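Local coordinates for viral structural protein 4 (Bombyx mori cytoplasmic polyhedrosis virus, PDB 6TZ0) that binds GTP and probably assists the virus's RNA-dependent RNA polymerase, with which it is assembled, during transcription, at residues B[182-187]-B[196-201]; B[416-421]-B[458-463]; B[284-289]-B[509-514]. One frame throughout, in Å; residues are numbered along the deposited sequence.

In the fold
The three contacts share no secondary-structure element. Contact 1, partly buried, sets strand 182-184 against helix 196-201. Its centre lies about 55 Å from that of contact 2, on the opposite side of the chain's centre. Contacts 2 and 3 are buried, and contact 2 is nested inside the long loop that contact 3 closes; their nearest atoms are about 13 Å apart. Both lie near residues that bind GTP, whereas contact 1 lies away from them. Chemistry follows place: contact 1 is aromatic and aliphatic, contact 2 brings a tyrosine hydroxyl onto the aliphatic part of a glutamine, and contact 3 brings one onto a backbone carbonyl.

Contact 1: B[182-187]-B[196-201]; sequences HIIPTW and TYLRSY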
loop_
_atom_site.group_PDB
_atom_site.type_symbol
_atom_site.label_atom_id
_atom_site.label_comp_id
_atom_site.label_asym_id
_atom_site.label_seq_id
_atom_site.Cartn_x
_atom_site.Cartn_y
_atom_site.Cartn_z
ATOM N N HIS B 182 -5.252 10.345 38.978
ATOM C CA HIS B 182 -4.263 10.344 40.044
ATOM C C HIS B 182 -3.524 9.016 39.995
ATOM O O HIS B 182 -4.075 7.979 40.368
ATOM C CB HIS B 182 -4.922 10.558 41.399
ATOM C CG HIS B 182 -3.944 10.724 42.516
ATOM N ND1 HIS B 182 -3.439 9.658 43.225
ATOM C CD2 HIS B 182 -3.363 11.830 43.033
ATOM C CE1 HIS B 182 -2.593 10.101 44.136
ATOM N NE2 HIS B 182 -2.530 11.415 44.042
ATOM N N ILE B 183 -2.280 9.047 39.544
ATOM C CA ILE B 183 -1.510 7.840 39.277
ATOM C C ILE B 183 -0.613 7.551 40.469
ATOM O O ILE B 183 0.171 8.408 40.886
ATOM C CB ILE B 183 -0.694 7.997 37.986
ATOM C CG1 ILE B 183 -1.648 8.285 36.830
ATOM C CG2 ILE B 183 0.107 6.748 37.710
ATOM C CD1 ILE B 183 -0.980 8.798 35.613
ATOM N N ILE B 184 -0.725 6.348 41.019
ATOM C CA ILE B 184 0.018 5.949 42.210
ATOM C C ILE B 184 1.196 5.094 41.766
ATOM O O ILE B 184 0.980 4.052 41.134
ATOM C CB ILE B 184 -0.872 5.179 43.191
ATOM C CG1 ILE B 184 -2.043 6.041 43.629
ATOM C CG2 ILE B 184 -0.076 4.735 44.388
ATOM C CD1 ILE B 184 -3.032 5.307 44.467
ATOM N N PRO B 185 2.433 5.474 42.073
ATOM C CA PRO B 185 3.580 4.676 41.637
ATOM C C PRO B 185 3.740 3.399 42.445
ATOM O O PRO B 185 3.324 3.303 43.600
ATOM C CB PRO B 185 4.765 5.620 41.864
ATOM C CG PRO B 185 4.320 6.508 42.952
ATOM C CD PRO B 185 2.853 6.713 42.747
ATOM N N THR B 186 4.347 2.404 41.806
ATOM C CA THR B 186 4.623 1.112 42.415
ATOM C C THR B 186 6.127 0.886 42.407
ATOM O O THR B 186 6.773 1.060 41.371
ATOM C CB THR B 186 3.915 -0.019 41.667
ATOM O OG1 THR B 186 4.398 -0.079 40.321
ATOM C CG2 THR B 186 2.414 0.203 41.647
ATOM N N TRP B 187 6.680 0.505 43.557
ATOM C CA TRP B 187 8.128 0.386 43.675
ATOM C C TRP B 187 8.625 -0.893 43.012
ATOM O O TRP B 187 9.377 -0.847 42.032
ATOM C CB TRP B 187 8.537 0.431 45.149
ATOM C CG TRP B 187 10.021 0.423 45.393
ATOM C CD1 TRP B 187 10.781 -0.647 45.748
ATOM C CD2 TRP B 187 10.911 1.544 45.339
ATOM N NE1 TRP B 187 12.092 -0.276 45.894
ATOM C CE2 TRP B 187 12.199 1.067 45.654
ATOM C CE3 TRP B 187 10.747 2.904 45.055
ATOM C CZ2 TRP B 187 13.317 1.901 45.689
ATOM C CZ3 TRP B 187 11.861 3.732 45.091
ATOM C CH2 TRP B 187 13.127 3.226 45.404
ATOM N N THR B 196 -2.376 9.556 50.021
ATOM C CA THR B 196 -3.527 10.054 50.766
ATOM C C THR B 196 -4.698 9.084 50.703
ATOM O O THR B 196 -5.319 8.777 51.728
ATOM C CB THR B 196 -3.939 11.412 50.209
ATOM O OG1 THR B 196 -2.815 12.295 50.242
ATOM C CG2 THR B 196 -5.055 12.015 51.033
ATOM N N TYR B 197 -4.994 8.564 49.512
ATOM C CA TYR B 197 -6.144 7.687 49.349
ATOM C C TYR B 197 -5.889 6.310 49.940
ATOM O O TYR B 197 -6.793 5.709 50.528
ATOM C CB TYR B 197 -6.494 7.566 47.874
ATOM C CG TYR B 197 -6.857 8.880 47.254
ATOM C CD1 TYR B 197 -8.089 9.462 47.492
ATOM C CD2 TYR B 197 -5.974 9.530 46.413
ATOM C CE1 TYR B 197 -8.422 10.665 46.920
ATOM C CE2 TYR B 197 -6.299 10.727 45.833
ATOM C CZ TYR B 197 -7.521 11.292 46.091
ATOM O OH TYR B 197 -7.843 12.491 45.511
ATOM N N LEU B 198 -4.668 5.800 49.804
ATOM C CA LEU B 198 -4.351 4.499 50.367
ATOM C C LEU B 198 -4.200 4.546 51.878
ATOM O O LEU B 198 -4.348 3.510 52.532
ATOM C CB LEU B 198 -3.076 3.947 49.731
ATOM C CG LEU B 198 -3.125 3.769 48.212
ATOM C CD1 LEU B 198 -1.824 3.195 47.680
ATOM C CD2 LEU B 198 -4.306 2.931 47.785
ATOM N N ARG B 199 -3.908 5.717 52.449
ATOM C CA ARG B 199 -3.921 5.857 53.900
ATOM C C ARG B 199 -5.340 6.041 54.415
ATOM O O ARG B 199 -5.685 5.538 55.490
ATOM C CB ARG B 199 -3.058 7.042 54.329
ATOM C CG ARG B 199 -2.830 7.155 55.821
ATOM C CD ARG B 199 -2.208 8.496 56.164
ATOM N NE ARG B 199 -0.881 8.671 55.588
ATOM C CZ ARG B 199 0.239 8.293 56.188
ATOM N NH1 ARG B 199 1.408 8.493 55.598
ATOM N NH2 ARG B 199 0.189 7.722 57.384
ATOM N N SER B 200 -6.180 6.743 53.653
ATOM C CA SER B 200 -7.526 7.050 54.115
ATOM C C SER B 200 -8.489 5.880 53.958
ATOM O O SER B 200 -9.388 5.717 54.787
ATOM C CB SER B 200 -8.064 8.268 53.370
ATOM O OG SER B 200 -8.224 7.979 51.997
ATOM N N TYR B 201 -8.325 5.058 52.925
ATOM C CA TYR B 201 -9.281 3.999 52.625
ATOM C C TYR B 201 -8.857 2.630 53.123
ATOM O O TYR B 201 -9.721 1.797 53.404
ATOM C CB TYR B 201 -9.517 3.922 51.117
ATOM C CG TYR B 201 -10.364 5.035 50.564
ATOM C CD1 TYR B 201 -11.331 5.647 51.336
ATOM C CD2 TYR B 201 -10.147 5.521 49.290
ATOM C CE1 TYR B 201 -12.096 6.672 50.827
ATOM C CE2 TYR B 201 -10.899 6.548 48.778
ATOM C CZ TYR B 201 -11.870 7.121 49.553
ATOM O OH TYR B 201 -12.625 8.151 49.045
#
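H182 has its CG anti to the backbone N (chi1 -173°), which carries the imidazole toward helix 196-201, while Y197 turns its CG anti to the carbonyl carbon (chi1 -61°) and brings its phenol to the imidazole. The two rings form a T-shaped (edge-to-face) pair in which the tyrosine supplies the edge and the histidine the face. The evidence is threefold: the ring centroids are 5.2 Å apart, the planes stand at 75°, and Y197 CE2 sits 3.9 Å above the plane of the H182 ring, over its centre. The closest ring-to-ring packing is the 4.0 Å between ND1 of H182 and CE2 of Y197. No hydrogen bond crosses between the segments.

Two residues on, the character becomes purely aliphatic. I184 and L198 reach toward each other tip to tip, and CD1 of I184 approaches CD1 of L198 to 4.0 Å. CG2 of I184 is also 4.0 Å from that same L198 methyl, which therefore meets both branches of the isoleucine. I157 and F159 extend this apolar patch from the adjoining strand, the former touching I184 and Y197, the latter I184 and L198.

Strand alternation sends H182 and I184 toward the helix, whereas I183 packs on Y583 of the neighbouring RNA-dependent RNA polymerase chain. Strand 182-184 runs parallel to 157-159, the two joined through helices 162-166 and 170-176 as a beta-alpha-beta crossover; helix 196-201 lies against this small parallel sheet, an alpha/beta layer packing.

Contact 2: B[416-421]-B[458-463]; sequences SYYEQK and AQLENA
Y418 and Q459 make the tight part of this contact: the phenol hydroxyl rests against the aliphatic stem of the glutamine. OH of Y418 lies 3.3 Å from CB of Q459 and 3.5 Å from its CG, and the ring and amide planes are 68° apart, so the two flat groups are far from stacked. With chi1 at -63° the Y418 ring lies close to its own backbone N and opposite the carbonyl carbon, and from there it spans from helix 417-427 to the loop 458-463. The same buried ring touches M452 and L456 of helix 442-457, and Y386 and E468 close in from two further helices.

Packing is looser to the side. L460 only grazes the hydroxyl, its CD1 being 4.5 Å from OH of Y418, and it also packs on I361 of the RNA-dependent RNA polymerase chain. Y417 CE2 stands 4.6 Å from NE2 of Q459, while CG of K421 lies over one face of the Y417 ring. Beyond, A458 is exposed to solvent, and E461 and A463, also largely open, pack on Q363 and Q97 of the polymerase chain.

No hydrogen bond joins the segments. A bend at chi2 (-62°) turns the Q459 amide away from a straight extension of its stem, and OE1 is hydrogen-bonded to OH of Y386. The chemistry therefore implies attachment by van der Waals packing between helix and loop, with the glutamine's polar anchor supplied by helix 385-393.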
loop_
_atom_site.group_PDB
_atom_site.type_symbol
_atom_site.label_atom_id
_atom_site.label_comp_id
_atom_site.label_asym_id
_atom_site.label_seq_id
_atom_site.Cartn_x
_atom_site.Cartn_y
_atom_site.Cartn_z
ATOM N N SER B 416 34.010 -24.209 17.617
ATOM C CA SER B 416 33.219 -23.554 16.590
ATOM C C SER B 416 34.117 -22.868 15.569
ATOM O O SER B 416 35.281 -22.568 15.831
ATOM C CB SER B 416 32.267 -22.538 17.218
ATOM O OG SER B 416 31.533 -21.851 16.227
ATOM N N TYR B 417 33.551 -22.627 14.385
ATOM C CA TYR B 417 34.295 -21.998 13.297
ATOM C C TYR B 417 34.557 -20.525 13.580
ATOM O O TYR B 417 35.670 -20.026 13.354
ATOM C CB TYR B 417 33.518 -22.171 11.994
ATOM C CG TYR B 417 34.156 -21.547 10.781
ATOM C CD1 TYR B 417 35.251 -22.138 10.173
ATOM C CD2 TYR B 417 33.652 -20.373 10.235
ATOM C CE1 TYR B 417 35.834 -21.573 9.063
ATOM C CE2 TYR B 417 34.231 -19.800 9.124
ATOM C CZ TYR B 417 35.319 -20.406 8.543
ATOM O OH TYR B 417 35.896 -19.837 7.434
ATOM N N TYR B 418 33.544 -19.819 14.089
ATOM C CA TYR B 418 33.700 -18.400 14.375
ATOM C C TYR B 418 34.642 -18.162 15.544
ATOM O O TYR B 418 35.306 -17.122 15.595
ATOM C CB TYR B 418 32.346 -17.761 14.662
ATOM C CG TYR B 418 31.387 -17.799 13.504
ATOM C CD1 TYR B 418 31.637 -17.070 12.353
ATOM C CD2 TYR B 418 30.198 -18.507 13.588
ATOM C CE1 TYR B 418 30.760 -17.089 11.297
ATOM C CE2 TYR B 418 29.310 -18.519 12.545
ATOM C CZ TYR B 418 29.596 -17.809 11.402
ATOM O OH TYR B 418 28.710 -17.817 10.360
ATOM N N GLU B 419 34.730 -19.115 16.473
ATOM C CA GLU B 419 35.678 -19.000 17.574
ATOM C C GLU B 419 37.111 -19.096 17.072
ATOM O O GLU B 419 37.989 -18.365 17.540
ATOM C CB GLU B 419 35.392 -20.082 18.611
ATOM C CG GLU B 419 34.032 -19.932 19.252
ATOM C CD GLU B 419 33.716 -21.026 20.245
ATOM O OE1 GLU B 419 34.510 -21.981 20.362
ATOM O OE2 GLU B 419 32.663 -20.930 20.907
ATOM N N GLN B 420 37.351 -19.967 16.091
ATOM C CA GLN B 420 38.668 -20.083 15.476
ATOM C C GLN B 420 39.033 -18.824 14.702
ATOM O O GLN B 420 40.169 -18.336 14.803
ATOM C CB GLN B 420 38.685 -21.301 14.559
ATOM C CG GLN B 420 38.515 -22.603 15.303
ATOM C CD GLN B 420 38.292 -23.780 14.384
ATOM O OE1 GLN B 420 38.176 -23.624 13.171
ATOM N NE2 GLN B 420 38.212 -24.971 14.963
ATOM N N LYS B 421 38.078 -18.274 13.944
ATOM C CA LYS B 421 38.361 -17.056 13.188
ATOM C C LYS B 421 38.596 -15.864 14.112
ATOM O O LYS B 421 39.505 -15.058 13.873
ATOM C CB LYS B 421 37.226 -16.761 12.209
ATOM C CG LYS B 421 36.956 -17.882 11.224
ATOM C CD LYS B 421 38.158 -18.204 10.352
ATOM C CE LYS B 421 38.423 -17.129 9.327
ATOM N NZ LYS B 421 39.521 -17.523 8.409
ATOM N N ALA B 458 30.253 -13.330 5.275
ATOM C CA ALA B 458 30.477 -14.298 4.208
ATOM C C ALA B 458 29.603 -15.533 4.330
ATOM O O ALA B 458 29.435 -16.253 3.341
ATOM C CB ALA B 458 31.944 -14.715 4.185
ATOM N N GLN B 459 29.034 -15.784 5.504
ATOM C CA GLN B 459 28.231 -16.965 5.751
ATOM C C GLN B 459 26.742 -16.671 5.746
ATOM O O GLN B 459 25.942 -17.592 5.936
ATOM C CB GLN B 459 28.633 -17.582 7.086
ATOM C CG GLN B 459 30.106 -17.880 7.163
ATOM C CD GLN B 459 30.538 -18.889 6.137
ATOM O OE1 GLN B 459 29.854 -19.882 5.901
ATOM N NE2 GLN B 459 31.666 -18.630 5.495
ATOM N N LEU B 460 26.349 -15.419 5.535
ATOM C CA LEU B 460 24.951 -15.026 5.506
ATOM C C LEU B 460 24.563 -14.368 4.194
ATOM O O LEU B 460 23.393 -14.021 4.013
ATOM C CB LEU B 460 24.632 -14.061 6.658
ATOM C CG LEU B 460 24.421 -14.551 8.093
ATOM C CD1 LEU B 460 25.715 -14.929 8.779
ATOM C CD2 LEU B 460 23.716 -13.484 8.889
ATOM N N GLU B 461 25.505 -14.200 3.274
ATOM C CA GLU B 461 25.320 -13.331 2.123
ATOM C C GLU B 461 24.639 -14.033 0.960
ATOM O O GLU B 461 23.945 -13.385 0.170
ATOM C CB GLU B 461 26.683 -12.790 1.689
ATOM C CG GLU B 461 26.651 -11.666 0.687
ATOM C CD GLU B 461 28.036 -11.166 0.350
ATOM O OE1 GLU B 461 29.016 -11.750 0.861
ATOM O OE2 GLU B 461 28.145 -10.185 -0.416
ATOM N N ASN B 462 24.810 -15.348 0.850
ATOM C CA ASN B 462 24.311 -16.099 -0.292
ATOM C C ASN B 462 23.656 -17.406 0.128
ATOM O O ASN B 462 23.441 -17.643 1.319
ATOM C CB ASN B 462 25.456 -16.348 -1.278
ATOM C CG ASN B 462 26.684 -16.962 -0.618
ATOM O OD1 ASN B 462 26.670 -17.326 0.554
ATOM N ND2 ASN B 462 27.762 -17.052 -1.376
ATOM N N ALA B 463 23.331 -18.259 -0.842
ATOM C CA ALA B 463 22.828 -19.605 -0.570
ATOM C C ALA B 463 23.726 -20.586 -1.313
ATOM O O ALA B 463 23.407 -21.046 -2.409
ATOM C CB ALA B 463 21.377 -19.743 -0.983
#

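Contact 3: B[284-289]-B[509-514]; sequences DDYLKE and TINDTT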
loop_
_atom_site.group_PDB
_atom_site.type_symbol
_atom_site.label_atom_id
_atom_site.label_comp_id
_atom_site.label_asym_id
_atom_site.label_seq_id
_atom_site.Cartn_x
_atom_site.Cartn_y
_atom_site.Cartn_z
ATOM N N ASP B 284 24.262 -17.523 51.838
ATOM C CA ASP B 284 24.413 -18.613 50.892
ATOM C C ASP B 284 25.013 -18.121 49.582
ATOM O O ASP B 284 24.869 -16.962 49.191
ATOM C CB ASP B 284 23.071 -19.287 50.619
ATOM C CG ASP B 284 22.590 -20.106 51.786
ATOM O OD1 ASP B 284 23.437 -20.579 52.567
ATOM O OD2 ASP B 284 21.365 -20.294 51.913
ATOM N N ASP B 285 25.678 -19.035 48.899
ATOM C CA ASP B 285 26.413 -18.754 47.681
ATOM C C ASP B 285 25.446 -18.603 46.510
ATOM O O ASP B 285 24.307 -19.070 46.549
ATOM C CB ASP B 285 27.413 -19.882 47.431
ATOM C CG ASP B 285 28.432 -19.544 46.378
ATOM O OD1 ASP B 285 29.348 -18.752 46.675
ATOM O OD2 ASP B 285 28.321 -20.074 45.252
ATOM N N TYR B 286 25.914 -17.918 45.467
ATOM C CA TYR B 286 25.112 -17.734 44.264
ATOM C C TYR B 286 24.934 -19.035 43.496
ATOM O O TYR B 286 23.895 -19.237 42.861
ATOM C CB TYR B 286 25.762 -16.672 43.382
ATOM C CG TYR B 286 25.061 -16.380 42.079
ATOM C CD1 TYR B 286 23.893 -15.635 42.046
ATOM C CD2 TYR B 286 25.586 -16.826 40.876
ATOM C CE1 TYR B 286 23.262 -15.355 40.851
ATOM C CE2 TYR B 286 24.967 -16.551 39.681
ATOM C CZ TYR B 286 23.805 -15.821 39.674
ATOM O OH TYR B 286 23.184 -15.547 38.483
ATOM N N LEU B 287 25.921 -19.929 43.542
ATOM C CA LEU B 287 25.816 -21.180 42.804
ATOM C C LEU B 287 24.962 -22.214 43.514
ATOM O O LEU B 287 24.468 -23.138 42.863
ATOM C CB LEU B 287 27.203 -21.752 42.533
ATOM C CG LEU B 287 28.030 -20.886 41.593
ATOM C CD1 LEU B 287 29.423 -21.442 41.435
ATOM C CD2 LEU B 287 27.344 -20.756 40.251
ATOM N N LYS B 288 24.802 -22.099 44.827
ATOM C CA LYS B 288 23.803 -22.887 45.527
ATOM C C LYS B 288 22.414 -22.461 45.076
ATOM O O LYS B 288 22.101 -21.266 45.071
ATOM C CB LYS B 288 23.949 -22.707 47.033
ATOM C CG LYS B 288 22.957 -23.500 47.846
ATOM C CD LYS B 288 23.222 -23.349 49.326
ATOM C CE LYS B 288 22.218 -24.135 50.144
ATOM N NZ LYS B 288 22.485 -24.018 51.600
ATOM N N GLU B 289 21.602 -23.447 44.678
ATOM C CA GLU B 289 20.236 -23.254 44.170
ATOM C C GLU B 289 20.205 -22.316 42.964
ATOM O O GLU B 289 19.291 -21.505 42.816
ATOM C CB GLU B 289 19.290 -22.756 45.266
ATOM C CG GLU B 289 19.173 -23.682 46.463
ATOM C CD GLU B 289 18.536 -25.014 46.137
ATOM O OE1 GLU B 289 17.677 -25.070 45.233
ATOM O OE2 GLU B 289 18.897 -26.011 46.793
ATOM N N THR B 509 18.175 -13.170 31.221
ATOM C CA THR B 509 18.290 -13.966 32.437
ATOM C C THR B 509 18.921 -13.139 33.547
ATOM O O THR B 509 19.181 -11.944 33.396
ATOM C CB THR B 509 19.120 -15.233 32.215
ATOM O OG1 THR B 509 20.414 -14.879 31.718
ATOM C CG2 THR B 509 18.440 -16.169 31.256
ATOM N N ILE B 510 19.165 -13.792 34.679
ATOM C CA ILE B 510 19.894 -13.175 35.775
ATOM C C ILE B 510 21.389 -13.438 35.610
ATOM O O ILE B 510 22.026 -14.116 36.424
ATOM C CB ILE B 510 19.367 -13.721 37.115
ATOM C CG1 ILE B 510 19.230 -15.246 37.062
ATOM C CG2 ILE B 510 18.014 -13.144 37.424
ATOM C CD1 ILE B 510 19.425 -15.865 38.373
ATOM N N ASN B 511 22.003 -12.795 34.637
ATOM C CA ASN B 511 23.402 -13.089 34.359
ATOM C C ASN B 511 24.056 -11.843 33.810
ATOM O O ASN B 511 23.619 -11.307 32.790
ATOM C CB ASN B 511 23.566 -14.254 33.380
ATOM C CG ASN B 511 23.342 -15.603 34.029
ATOM O OD1 ASN B 511 22.413 -16.324 33.685
ATOM N ND2 ASN B 511 24.197 -15.946 34.979
ATOM N N ASP B 512 25.091 -11.387 34.492
ATOM C CA ASP B 512 25.957 -10.366 33.936
ATOM C C ASP B 512 26.831 -11.102 32.933
ATOM O O ASP B 512 27.750 -11.829 33.314
ATOM C CB ASP B 512 26.755 -9.686 35.040
ATOM C CG ASP B 512 27.281 -8.341 34.625
ATOM O OD1 ASP B 512 26.456 -7.427 34.468
ATOM O OD2 ASP B 512 28.503 -8.173 34.479
ATOM N N THR B 513 26.501 -10.949 31.647
ATOM C CA THR B 513 27.104 -11.763 30.597
ATOM C C THR B 513 28.587 -11.468 30.439
ATOM O O THR B 513 29.391 -12.382 30.223
ATOM C CB THR B 513 26.372 -11.526 29.282
ATOM O OG1 THR B 513 26.406 -10.132 28.963
ATOM C CG2 THR B 513 24.935 -11.982 29.385
ATOM N N THR B 514 28.972 -10.205 30.598
ATOM C CA THR B 514 30.376 -9.835 30.554
ATOM C C THR B 514 31.139 -10.261 31.799
ATOM O O THR B 514 32.372 -10.242 31.781
ATOM C CB THR B 514 30.506 -8.326 30.342
ATOM O OG1 THR B 514 31.887 -7.979 30.210
ATOM C CG2 THR B 514 29.912 -7.576 31.499
#
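Y286 meets I510 with its hydroxyl, and its side chain can be followed outward. CB points toward segment 509-514, and CG continues anti to the backbone N (chi1 179°), which sends the phenol away from the loop 284-289. The ring then passes W260, which it meets edge-to-face, and touches I307 and S311. On the far half of the ring CE1 comes within 4.6 Å of CD1 of I510, and CZ is 4.1 Å from O of I510. At the tip, OH lies 2.8 Å from this carbonyl oxygen, which sits at the ring's edge and near its plane; CD1 of I510 is 3.8 Å from the same hydroxyl.

Both backbones are turned here. D285 OD2 accepts from N of L287 at 3.0 Å, forming an Asx turn around the tyrosine, with the donor above the carboxylate plane (42° out of it). I510 is the centre of an inverse gamma turn, with a weak bond from N of N511 to O of T509, on the link between strand 504-507 and helix 513-518, whose N-cap is D512.

This segment borders the GTP-binding P-loop. OG1 of T509 is hydrogen-bonded to O of A357, and the N511 side chain is about 5 Å from the GTP-binding G358. That side chain also crosses near the Y286 hydroxyl, its amide plane at 89° to the ring, while L293 of helix 290-296 packs against I510.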